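Long-range contacts in putative oxidoreductase molybdopterin-binding subunit (Sulfolobus tokodaii, PDB 4ZOH), which probably serves as the large catalytic subunit of a molybdenum hydroxylase of the xanthine dehydrogenase and aldehyde oxidase family, carrying the molybdopterin cytosine dinucleotide: residues K432-P441 / K464-I475; Q444-I453 / I598-Q606. All blocks are in the same frame, centred on the assembly; numbering follows the deposited sequence.

Contact 1: K432-P441 / K464-I475; sequences KITLVTGTGP and KIEVRWGDTEII
Lys432 NZ is shared by two oxygens: it forms a salt bridge with Glu466 OE1 at 2.7 Å and also bonds Thr434 OG1 of its own segment. The carboxylate receives it on the anti lone pair of OE1, while OE2 is paired with Lys178 of the second subunit. With CG anti to the backbone N (chi1 -178°), the lysine chain runs out to Glu466 and bends only at its last torsion. Between the parallel strands 433-437 and 465-468, Leu435 N donates to Glu466 O (2.9 Å, 170°), and Leu435 O accepts from Arg468 N. Thr437 N then bonds Arg468 O. On the face bearing Leu435, its CD2 lies beside Val467 CG2 at 4.0 Å, the two side chains pointing the same way. On the other face, Val436 CG1 meets Ile474 CG1 and Ile475 CB, each at 3.7 Å. Past the strands, Pro441 CD sits over a face of Trp469, a CH-pi contact 3.5 Å from the five-membered ring centroid and 12° off its normal, while Trp469 NE1 bonds Pro441 O weakly. A leucine in place of Trp469 would probably leave Pro441 CD without its aromatic face and Pro441 O without this donor. The chemistry thus divides into a charged end that reaches the second subunit, a short parallel ladder of three near-linear backbone bonds, and an aromatic-proline contact where the loop after strand 433-437 meets Trp469.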
loop_
_atom_site.group_PDB
_atom_site.type_symbol
_atom_site.label_atom_id
_atom_site.label_comp_id
_atom_site.label_asym_id
_atom_site.label_seq_id
_atom_site.Cartn_x
_atom_site.Cartn_y
_atom_site.Cartn_z
ATOM N N LYS A 432 15.157 2.897 21.008
ATOM C CA LYS A 432 14.021 3.659 20.452
ATOM C C LYS A 432 12.740 3.425 21.239
ATOM O O LYS A 432 12.417 2.315 21.549
ATOM C CB LYS A 432 13.776 3.347 18.999
ATOM C CG LYS A 432 12.621 4.186 18.405
ATOM C CD LYS A 432 11.972 3.486 17.202
ATOM C CE LYS A 432 11.023 4.402 16.439
ATOM N NZ LYS A 432 9.940 4.969 17.274
ATOM N N ILE A 433 12.007 4.485 21.538
ATOM C CA ILE A 433 10.760 4.327 22.274
ATOM C C ILE A 433 9.576 4.628 21.374
ATOM O O ILE A 433 9.541 5.703 20.733
ATOM C CB ILE A 433 10.683 5.305 23.489
ATOM C CG1 ILE A 433 11.806 5.012 24.520
ATOM C CG2 ILE A 433 9.301 5.264 24.170
ATOM C CD1 ILE A 433 12.060 6.228 25.450
ATOM N N THR A 434 8.573 3.748 21.434
ATOM C CA THR A 434 7.287 3.968 20.759
ATOM C C THR A 434 6.167 3.784 21.750
ATOM O O THR A 434 6.128 2.813 22.498
ATOM C CB THR A 434 7.108 2.986 19.553
ATOM O OG1 THR A 434 8.339 2.959 18.829
ATOM C CG2 THR A 434 5.948 3.431 18.575
ATOM N N LEU A 435 5.291 4.773 21.756
ATOM C CA LEU A 435 4.091 4.779 22.523
ATOM C C LEU A 435 2.901 4.537 21.571
ATOM O O LEU A 435 2.779 5.210 20.567
ATOM C CB LEU A 435 3.935 6.141 23.237
ATOM C CG LEU A 435 2.618 6.364 23.948
ATOM C CD1 LEU A 435 2.587 5.533 25.229
ATOM C CD2 LEU A 435 2.501 7.847 24.275
ATOM N N VAL A 436 2.012 3.599 21.917
ATOM C CA VAL A 436 0.801 3.358 21.104
ATOM C C VAL A 436 -0.415 3.622 21.979
ATOM O O VAL A 436 -0.443 3.248 23.185
ATOM C CB VAL A 436 0.772 1.929 20.477
ATOM C CG1 VAL A 436 -0.381 1.808 19.478
ATOM C CG2 VAL A 436 2.110 1.541 19.844
ATOM N N THR A 437 -1.389 4.361 21.435
ATOM C CA THR A 437 -2.659 4.580 22.173
ATOM C C THR A 437 -3.777 3.730 21.559
ATOM O O THR A 437 -3.756 3.544 20.350
ATOM C CB THR A 437 -3.047 6.053 22.179
ATOM O OG1 THR A 437 -4.293 6.180 22.825
ATOM C CG2 THR A 437 -3.166 6.720 20.737
ATOM N N GLY A 438 -4.732 3.228 22.371
ATOM C CA GLY A 438 -5.901 2.515 21.845
ATOM C C GLY A 438 -7.008 3.482 21.424
ATOM O O GLY A 438 -8.008 3.074 20.766
ATOM N N THR A 439 -6.816 4.776 21.719
ATOM C CA THR A 439 -7.764 5.787 21.148
ATOM C C THR A 439 -7.538 5.951 19.615
ATOM O O THR A 439 -6.691 5.256 19.016
ATOM C CB THR A 439 -7.643 7.132 21.867
ATOM O OG1 THR A 439 -6.325 7.665 21.683
ATOM C CG2 THR A 439 -7.918 6.900 23.387
ATOM N N GLY A 440 -8.328 6.782 18.971
ATOM C CA GLY A 440 -8.221 6.921 17.544
ATOM C C GLY A 440 -8.331 8.411 17.127
ATOM O O GLY A 440 -9.328 8.809 16.516
ATOM N N PRO A 441 -7.330 9.266 17.480
ATOM C CA PRO A 441 -7.448 10.716 17.111
ATOM C C PRO A 441 -7.624 10.894 15.625
ATOM O O PRO A 441 -7.083 10.122 14.839
ATOM C CB PRO A 441 -6.081 11.299 17.529
ATOM C CG PRO A 441 -5.502 10.294 18.501
ATOM C CD PRO A 441 -6.107 8.951 18.239
ATOM N N LYS A 464 11.794 12.107 21.754
ATOM C CA LYS A 464 12.127 10.698 21.951
ATOM C C LYS A 464 10.894 9.748 21.891
ATOM O O LYS A 464 11.069 8.521 21.890
ATOM C CB LYS A 464 12.865 10.482 23.271
ATOM C CG LYS A 464 14.322 10.989 23.291
ATOM C CD LYS A 464 15.144 10.616 22.052
ATOM C CE LYS A 464 16.631 10.633 22.354
ATOM N NZ LYS A 464 17.290 10.077 21.147
ATOM N N ILE A 465 9.698 10.329 21.912
ATOM C CA ILE A 465 8.476 9.579 22.111
ATOM C C ILE A 465 7.668 9.685 20.804
ATOM O O ILE A 465 6.951 10.662 20.584
ATOM C CB ILE A 465 7.577 10.129 23.263
ATOM C CG1 ILE A 465 8.343 10.415 24.625
ATOM C CG2 ILE A 465 6.301 9.273 23.425
ATOM C CD1 ILE A 465 9.092 9.213 25.210
ATOM N N GLU A 466 7.829 8.700 19.939
ATOM C CA GLU A 466 6.963 8.530 18.800
ATOM C C GLU A 466 5.576 8.023 19.298
ATOM O O GLU A 466 5.514 7.117 20.111
ATOM C CB GLU A 466 7.543 7.497 17.828
ATOM C CG GLU A 466 6.692 7.492 16.511
ATOM C CD GLU A 466 6.994 6.375 15.491
ATOM O OE1 GLU A 466 7.866 5.472 15.702
ATOM O OE2 GLU A 466 6.336 6.427 14.413
ATOM N N VAL A 467 4.496 8.614 18.801
ATOM C CA VAL A 467 3.185 8.202 19.211
ATOM C C VAL A 467 2.419 7.667 17.993
ATOM O O VAL A 467 2.305 8.382 16.956
ATOM C CB VAL A 467 2.404 9.373 19.829
ATOM C CG1 VAL A 467 1.013 8.914 20.328
ATOM C CG2 VAL A 467 3.203 9.965 20.999
ATOM N N ARG A 468 1.897 6.427 18.129
ATOM C CA ARG A 468 1.172 5.715 17.046
ATOM C C ARG A 468 -0.206 5.286 17.523
ATOM O O ARG A 468 -0.436 5.179 18.726
ATOM C CB ARG A 468 2.008 4.492 16.635
ATOM C CG ARG A 468 3.327 4.886 15.972
ATOM C CD ARG A 468 3.078 5.263 14.515
ATOM N NE ARG A 468 2.749 4.038 13.761
ATOM C CZ ARG A 468 1.584 3.750 13.166
ATOM N NH1 ARG A 468 0.588 4.610 13.238
ATOM N NH2 ARG A 468 1.414 2.550 12.557
ATOM N N TRP A 469 -1.137 5.053 16.602
ATOM C CA TRP A 469 -2.486 4.579 16.922
ATOM C C TRP A 469 -3.135 4.038 15.638
ATOM O O TRP A 469 -2.583 4.294 14.559
ATOM C CB TRP A 469 -3.368 5.754 17.440
ATOM C CG TRP A 469 -3.693 6.893 16.470
ATOM C CD1 TRP A 469 -4.814 6.996 15.722
ATOM C CD2 TRP A 469 -2.926 8.085 16.200
ATOM N NE1 TRP A 469 -4.805 8.146 14.985
ATOM C CE2 TRP A 469 -3.643 8.828 15.248
ATOM C CE3 TRP A 469 -1.672 8.559 16.622
ATOM C CZ2 TRP A 469 -3.202 10.070 14.736
ATOM C CZ3 TRP A 469 -1.197 9.815 16.098
ATOM C CH2 TRP A 469 -1.993 10.553 15.155
ATOM N N GLY A 470 -4.303 3.365 15.760
ATOM C CA GLY A 470 -5.159 3.155 14.602
ATOM C C GLY A 470 -4.855 1.912 13.764
ATOM O O GLY A 470 -5.344 1.802 12.667
ATOM N N ASP A 471 -4.098 0.974 14.317
ATOM C CA ASP A 471 -3.897 -0.343 13.715
ATOM C C ASP A 471 -4.146 -1.390 14.787
ATOM O O ASP A 471 -3.499 -1.373 15.834
ATOM C CB ASP A 471 -2.491 -0.505 13.131
ATOM C CG ASP A 471 -2.271 -1.828 12.373
ATOM O OD1 ASP A 471 -3.068 -2.798 12.419
ATOM O OD2 ASP A 471 -1.237 -1.915 11.706
ATOM N N THR A 472 -5.104 -2.282 14.534
ATOM C CA THR A 472 -5.481 -3.318 15.533
ATOM C C THR A 472 -4.317 -4.267 15.742
ATOM O O THR A 472 -4.308 -5.067 16.728
ATOM C CB THR A 472 -6.763 -4.087 15.113
ATOM O OG1 THR A 472 -6.508 -4.737 13.874
ATOM C CG2 THR A 472 -7.951 -3.155 14.928
ATOM N N GLU A 473 -3.285 -4.188 14.891
ATOM C CA GLU A 473 -2.117 -5.090 15.107
ATOM C C GLU A 473 -0.936 -4.540 15.925
ATOM O O GLU A 473 0.027 -5.293 16.263
ATOM C CB GLU A 473 -1.577 -5.579 13.794
ATOM C CG GLU A 473 -2.432 -6.711 13.217
ATOM C CD GLU A 473 -1.705 -7.606 12.223
ATOM O OE1 GLU A 473 -0.431 -7.667 12.253
ATOM O OE2 GLU A 473 -2.437 -8.263 11.427
ATOM N N ILE A 474 -0.966 -3.243 16.232
ATOM C CA ILE A 474 0.185 -2.650 16.935
ATOM C C ILE A 474 -0.141 -2.430 18.436
ATOM O O ILE A 474 0.697 -1.912 19.187
ATOM C CB ILE A 474 0.666 -1.341 16.280
ATOM C CG1 ILE A 474 -0.418 -0.284 16.419
ATOM C CG2 ILE A 474 1.080 -1.555 14.823
ATOM C CD1 ILE A 474 -0.056 1.062 15.826
ATOM N N ILE A 475 -1.394 -2.716 18.841
ATOM C CA ILE A 475 -1.790 -2.604 20.253
ATOM C C ILE A 475 -2.871 -3.648 20.574
ATOM O O ILE A 475 -3.693 -4.021 19.684
ATOM C CB ILE A 475 -2.217 -1.155 20.631
ATOM C CG1 ILE A 475 -2.283 -0.946 22.184
ATOM C CG2 ILE A 475 -3.454 -0.691 19.883
ATOM C CD1 ILE A 475 -2.539 0.484 22.634
HETATM O O HOH W 1 13.114 7.125 21.332
HETATM O O HOH W 2 -5.389 2.952 18.458
#

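Contact 2: Q444-I453 / I598-Q606; sequences QGDATAFAQI and INPLLAEGQ. With MCN (pterin cytosine dinucleotide), chain D.
Gly445 and Leu602 bring the two backbones within 6.8 Å, CA to CA, and Ala449 and Ile598 come nearer still at 6.4 Å. Each segment opens a helix: Gly445 is the N-cap of helix 446-458, and Asn599 that of helix 600-619. Gly445 has a positive phi (75°), and a CB there would collide with Leu602 CD2, which already lies 3.3 Å from Gly445 O. Asn599 OD1 caps its helix by accepting from Leu602 N, and its ND2 donates to Gln452 OE1 (2.9 Å, 161°). Gln452 OE1 lies close to the amide plane of Asn599, whereas ND2 stands above the Gln452 carbonyl plane, the two amides being almost perpendicular. ND2 also reaches Ile7 O, and Gln452 NE2 bonds Tyr2 O besides a weak bond to Ile598 O, tying the N-terminal segment to this junction. Ile598 has CG1 beside the backbone N (chi1 -49°), which turns CG2 onto Ala449 CB at 3.8 Å. The pterin cytosine dinucleotide runs along both segments and is bonded by each. Ile598 N donates to the cytosine N3 and Asn599 N to the cytosine O2; the sugar O3' donates to Gln444 O at 2.7 Å. At the pyranopterin, Gln606 NE2 reaches N8' (2.8 Å) and Gln444 NE2 bonds the pyran oxygen O9', with Gln444 OE1 held by His442 N. Backbone recognition of the cytosine, combined with glutamines from two segments at the pyranopterin, marks a dinucleotide-binding site consistent with prokaryotic xanthine dehydrogenase relatives that carry this cofactor.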
loop_
_atom_site.group_PDB
_atom_site.type_symbol
_atom_site.label_atom_id
_atom_site.label_comp_id
_atom_site.label_asym_id
_atom_site.label_seq_id
_atom_site.Cartn_x
_atom_site.Cartn_y
_atom_site.Cartn_z
ATOM N N GLN A 444 -7.743 15.911 16.626
ATOM C CA GLN A 444 -7.760 16.585 17.931
ATOM C C GLN A 444 -6.384 16.778 18.576
ATOM O O GLN A 444 -6.305 17.468 19.613
ATOM C CB GLN A 444 -8.715 15.904 18.925
ATOM C CG GLN A 444 -10.162 15.756 18.447
ATOM C CD GLN A 444 -10.451 14.461 17.633
ATOM O OE1 GLN A 444 -9.543 13.708 17.251
ATOM N NE2 GLN A 444 -11.734 14.200 17.373
ATOM N N GLY A 445 -5.337 16.177 18.024
ATOM C CA GLY A 445 -3.985 16.381 18.536
ATOM C C GLY A 445 -3.597 15.698 19.838
ATOM O O GLY A 445 -2.657 16.148 20.511
ATOM N N ASP A 446 -4.301 14.622 20.207
ATOM C CA ASP A 446 -3.999 13.901 21.457
ATOM C C ASP A 446 -2.645 13.280 21.459
ATOM O O ASP A 446 -2.082 13.057 22.546
ATOM C CB ASP A 446 -5.029 12.789 21.773
ATOM C CG ASP A 446 -6.391 13.334 21.853
ATOM O OD1 ASP A 446 -6.751 13.842 22.917
ATOM O OD2 ASP A 446 -7.065 13.403 20.836
ATOM N N ALA A 447 -2.121 12.966 20.277
ATOM C CA ALA A 447 -0.828 12.287 20.226
ATOM C C ALA A 447 0.270 13.244 20.820
ATOM O O ALA A 447 1.176 12.794 21.519
ATOM C CB ALA A 447 -0.480 11.836 18.804
ATOM N N THR A 448 0.192 14.535 20.503
ATOM C CA THR A 448 1.128 15.533 21.093
ATOM C C THR A 448 0.944 15.524 22.617
ATOM O O THR A 448 1.916 15.444 23.339
ATOM C CB THR A 448 0.848 16.939 20.551
ATOM O OG1 THR A 448 1.252 16.973 19.187
ATOM C CG2 THR A 448 1.645 17.970 21.321
ATOM N N ALA A 449 -0.298 15.547 23.090
ATOM C CA ALA A 449 -0.547 15.484 24.525
ATOM C C ALA A 449 -0.000 14.202 25.122
ATOM O O ALA A 449 0.608 14.201 26.251
ATOM C CB ALA A 449 -2.027 15.732 24.824
ATOM N N PHE A 450 -0.047 13.117 24.332
ATOM C CA PHE A 450 0.436 11.844 24.869
ATOM C C PHE A 450 1.948 11.874 25.001
ATOM O O PHE A 450 2.548 11.310 25.944
ATOM C CB PHE A 450 -0.081 10.633 24.048
ATOM C CG PHE A 450 -1.564 10.435 24.147
ATOM C CD1 PHE A 450 -2.293 10.890 25.277
ATOM C CD2 PHE A 450 -2.255 9.783 23.153
ATOM C CE1 PHE A 450 -3.687 10.706 25.374
ATOM C CE2 PHE A 450 -3.643 9.562 23.262
ATOM C CZ PHE A 450 -4.350 10.026 24.358
ATOM N N ALA A 451 2.575 12.489 24.012
ATOM C CA ALA A 451 4.022 12.587 23.979
ATOM C C ALA A 451 4.492 13.497 25.188
ATOM O O ALA A 451 5.412 13.126 25.882
ATOM C CB ALA A 451 4.477 13.150 22.640
ATOM N N GLN A 452 3.812 14.607 25.438
ATOM C CA GLN A 452 4.057 15.481 26.646
ATOM C C GLN A 452 3.954 14.696 27.980
ATOM O O GLN A 452 4.867 14.772 28.850
ATOM C CB GLN A 452 3.026 16.633 26.701
ATOM C CG GLN A 452 3.036 17.551 25.503
ATOM C CD GLN A 452 1.856 18.525 25.513
ATOM O OE1 GLN A 452 0.962 18.418 24.679
ATOM N NE2 GLN A 452 1.865 19.513 26.468
ATOM N N ILE A 453 2.871 13.922 28.131
ATOM C CA ILE A 453 2.686 13.025 29.300
ATOM C C ILE A 453 3.825 12.004 29.452
ATOM O O ILE A 453 4.446 11.930 30.520
ATOM C CB ILE A 453 1.300 12.351 29.324
ATOM C CG1 ILE A 453 0.218 13.403 29.544
ATOM C CG2 ILE A 453 1.193 11.274 30.401
ATOM C CD1 ILE A 453 -1.194 12.901 29.146
ATOM N N ILE A 598 -3.730 19.963 29.694
ATOM C CA ILE A 598 -2.483 19.285 29.242
ATOM C C ILE A 598 -1.719 20.155 28.228
ATOM O O ILE A 598 -0.439 20.235 28.211
ATOM C CB ILE A 598 -2.796 17.871 28.676
ATOM C CG1 ILE A 598 -3.702 17.067 29.644
ATOM C CG2 ILE A 598 -1.529 17.145 28.336
ATOM C CD1 ILE A 598 -3.067 16.728 30.999
ATOM N N ASN A 599 -2.473 20.842 27.406
ATOM C CA ASN A 599 -1.888 21.601 26.310
ATOM C C ASN A 599 -2.853 22.735 25.951
ATOM O O ASN A 599 -3.861 22.522 25.225
ATOM C CB ASN A 599 -1.511 20.728 25.091
ATOM C CG ASN A 599 -0.743 21.525 24.000
ATOM O OD1 ASN A 599 -1.048 22.678 23.708
ATOM N ND2 ASN A 599 0.215 20.876 23.371
ATOM N N PRO A 600 -2.550 23.961 26.460
ATOM C CA PRO A 600 -3.444 25.136 26.238
ATOM C C PRO A 600 -3.593 25.509 24.801
ATOM O O PRO A 600 -4.647 26.013 24.422
ATOM C CB PRO A 600 -2.770 26.297 27.041
ATOM C CG PRO A 600 -1.867 25.606 28.015
ATOM C CD PRO A 600 -1.558 24.196 27.533
ATOM N N LEU A 601 -2.561 25.295 23.974
ATOM C CA LEU A 601 -2.712 25.630 22.555
ATOM C C LEU A 601 -3.827 24.766 21.856
ATOM O O LEU A 601 -4.670 25.264 21.136
ATOM C CB LEU A 601 -1.355 25.449 21.837
ATOM C CG LEU A 601 -1.282 25.759 20.352
ATOM C CD1 LEU A 601 -1.471 27.268 20.070
ATOM C CD2 LEU A 601 0.058 25.250 19.811
ATOM N N LEU A 602 -3.784 23.474 22.111
ATOM C CA LEU A 602 -4.667 22.412 21.523
ATOM C C LEU A 602 -6.021 22.490 22.182
ATOM O O LEU A 602 -7.035 22.436 21.488
ATOM C CB LEU A 602 -4.009 21.036 21.787
ATOM C CG LEU A 602 -3.172 20.645 20.557
ATOM C CD1 LEU A 602 -2.195 21.741 20.130
ATOM C CD2 LEU A 602 -2.468 19.366 20.947
ATOM N N ALA A 603 -6.035 22.767 23.506
ATOM C CA ALA A 603 -7.320 22.947 24.187
ATOM C C ALA A 603 -8.095 24.121 23.637
ATOM O O ALA A 603 -9.268 24.003 23.271
ATOM C CB ALA A 603 -7.152 22.991 25.696
ATOM N N GLU A 604 -7.421 25.224 23.416
ATOM C CA GLU A 604 -8.067 26.435 22.828
ATOM C C GLU A 604 -8.470 26.142 21.397
ATOM O O GLU A 604 -9.548 26.587 20.889
ATOM C CB GLU A 604 -7.022 27.606 22.783
ATOM C CG GLU A 604 -7.595 28.820 22.044
ATOM C CD GLU A 604 -6.634 30.052 22.055
ATOM O OE1 GLU A 604 -5.620 29.966 22.772
ATOM O OE2 GLU A 604 -6.900 31.100 21.404
ATOM N N GLY A 605 -7.591 25.408 20.714
ATOM C CA GLY A 605 -7.910 25.004 19.336
ATOM C C GLY A 605 -9.260 24.217 19.307
ATOM O O GLY A 605 -10.097 24.472 18.503
ATOM N N GLN A 606 -9.461 23.319 20.255
ATOM C CA GLN A 606 -10.773 22.567 20.401
ATOM C C GLN A 606 -11.938 23.490 20.763
ATOM O O GLN A 606 -13.029 23.394 20.183
ATOM C CB GLN A 606 -10.618 21.492 21.493
ATOM C CG GLN A 606 -9.747 20.347 21.021
ATOM C CD GLN A 606 -10.291 19.780 19.709
ATOM O OE1 GLN A 606 -9.614 19.814 18.659
ATOM N NE2 GLN A 606 -11.536 19.331 19.731
HETATM N N1 MCN D . -7.034 19.003 26.027
HETATM C C2 MCN D . -6.127 19.422 26.986
HETATM N N3 MCN D . -6.478 19.524 28.306
HETATM C C4 MCN D . -7.783 19.206 28.666
HETATM C C5 MCN D . -8.708 18.786 27.711
HETATM C C6 MCN D . -8.328 18.657 26.375
HETATM O O2 MCN D . -4.957 19.715 26.717
HETATM N N4 MCN D . -8.103 19.309 29.938
HETATM C "C1'" MCN D . -6.558 18.901 24.645
HETATM C C2D MCN D . -6.060 17.479 24.381
HETATM O "O2'" MCN D . -4.688 17.333 24.593
HETATM C "C3'" MCN D . -6.297 17.321 22.902
HETATM C C4D MCN D . -7.652 17.891 22.823
HETATM O O4D MCN D . -7.618 19.073 23.734
HETATM O "O3'" MCN D . -5.421 18.056 22.119
HETATM C "C5'" MCN D . -8.331 16.635 23.336
HETATM O "O5'" MCN D . -9.572 16.862 23.683
HETATM P PA MCN D . -10.463 15.800 24.531
HETATM O O1A MCN D . -9.807 14.706 25.217
HETATM O O2A MCN D . -11.293 16.808 25.274
HETATM O O3A MCN D . -11.419 15.324 23.225
HETATM P PB MCN D . -10.960 14.136 22.232
HETATM O O1B MCN D . -11.453 12.829 22.832
HETATM O O2B MCN D . -9.551 14.143 21.830
HETATM O O3B MCN D . -11.777 14.543 21.004
HETATM C C10 MCN D . -13.136 14.091 20.750
HETATM C "C9'" MCN D . -14.027 15.257 20.397
HETATM C "C8'" MCN D . -15.305 14.852 19.882
HETATM S "S8'" MCN D . -16.319 13.755 20.807
HETATM C "C7'" MCN D . -15.835 15.382 18.745
HETATM S "S7'" MCN D . -17.479 15.005 18.165
HETATM C "C6'" MCN D . -15.153 16.409 17.980
HETATM C C7 MCN D . -14.046 17.089 18.852
HETATM O "O9'" MCN D . -13.306 16.047 19.457
HETATM N "N5'" MCN D . -14.646 15.932 16.695
HETATM C C4A MCN D . -13.510 16.474 16.060
HETATM N "N8'" MCN D . -13.133 17.896 17.986
HETATM C C4B MCN D . -12.779 17.496 16.732
HETATM N "N1'" MCN D . -11.721 18.092 16.176
HETATM C "C2'" MCN D . -11.306 17.689 14.978
HETATM N "N2'" MCN D . -10.248 18.282 14.467
HETATM N "N3'" MCN D . -11.980 16.671 14.225
HETATM C "C4'" MCN D . -13.130 16.049 14.763
HETATM O "O4'" MCN D . -13.741 15.161 14.101
#

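From the N-terminal side, strand 433-437 leads through the loop at Pro441 into helix 446-458, and strand 465-468 then returns beside the first strand. Contact 1 closes this short beta-alpha-beta unit across 22 intervening residues. Contact 2 closes a far longer loop of 144 residues, joining the start of the same helix to helix 600-619. Because 444-453 falls between the segments of contact 1 while 598-606 comes after both, the two contacts cross along the chain. They also touch: Ala447 CB packs on Trp469 CZ3 at 3.5 Å, and Phe450 lies against Thr437 and Thr439. Helix 446-458 therefore couples the sheet to the cofactor site.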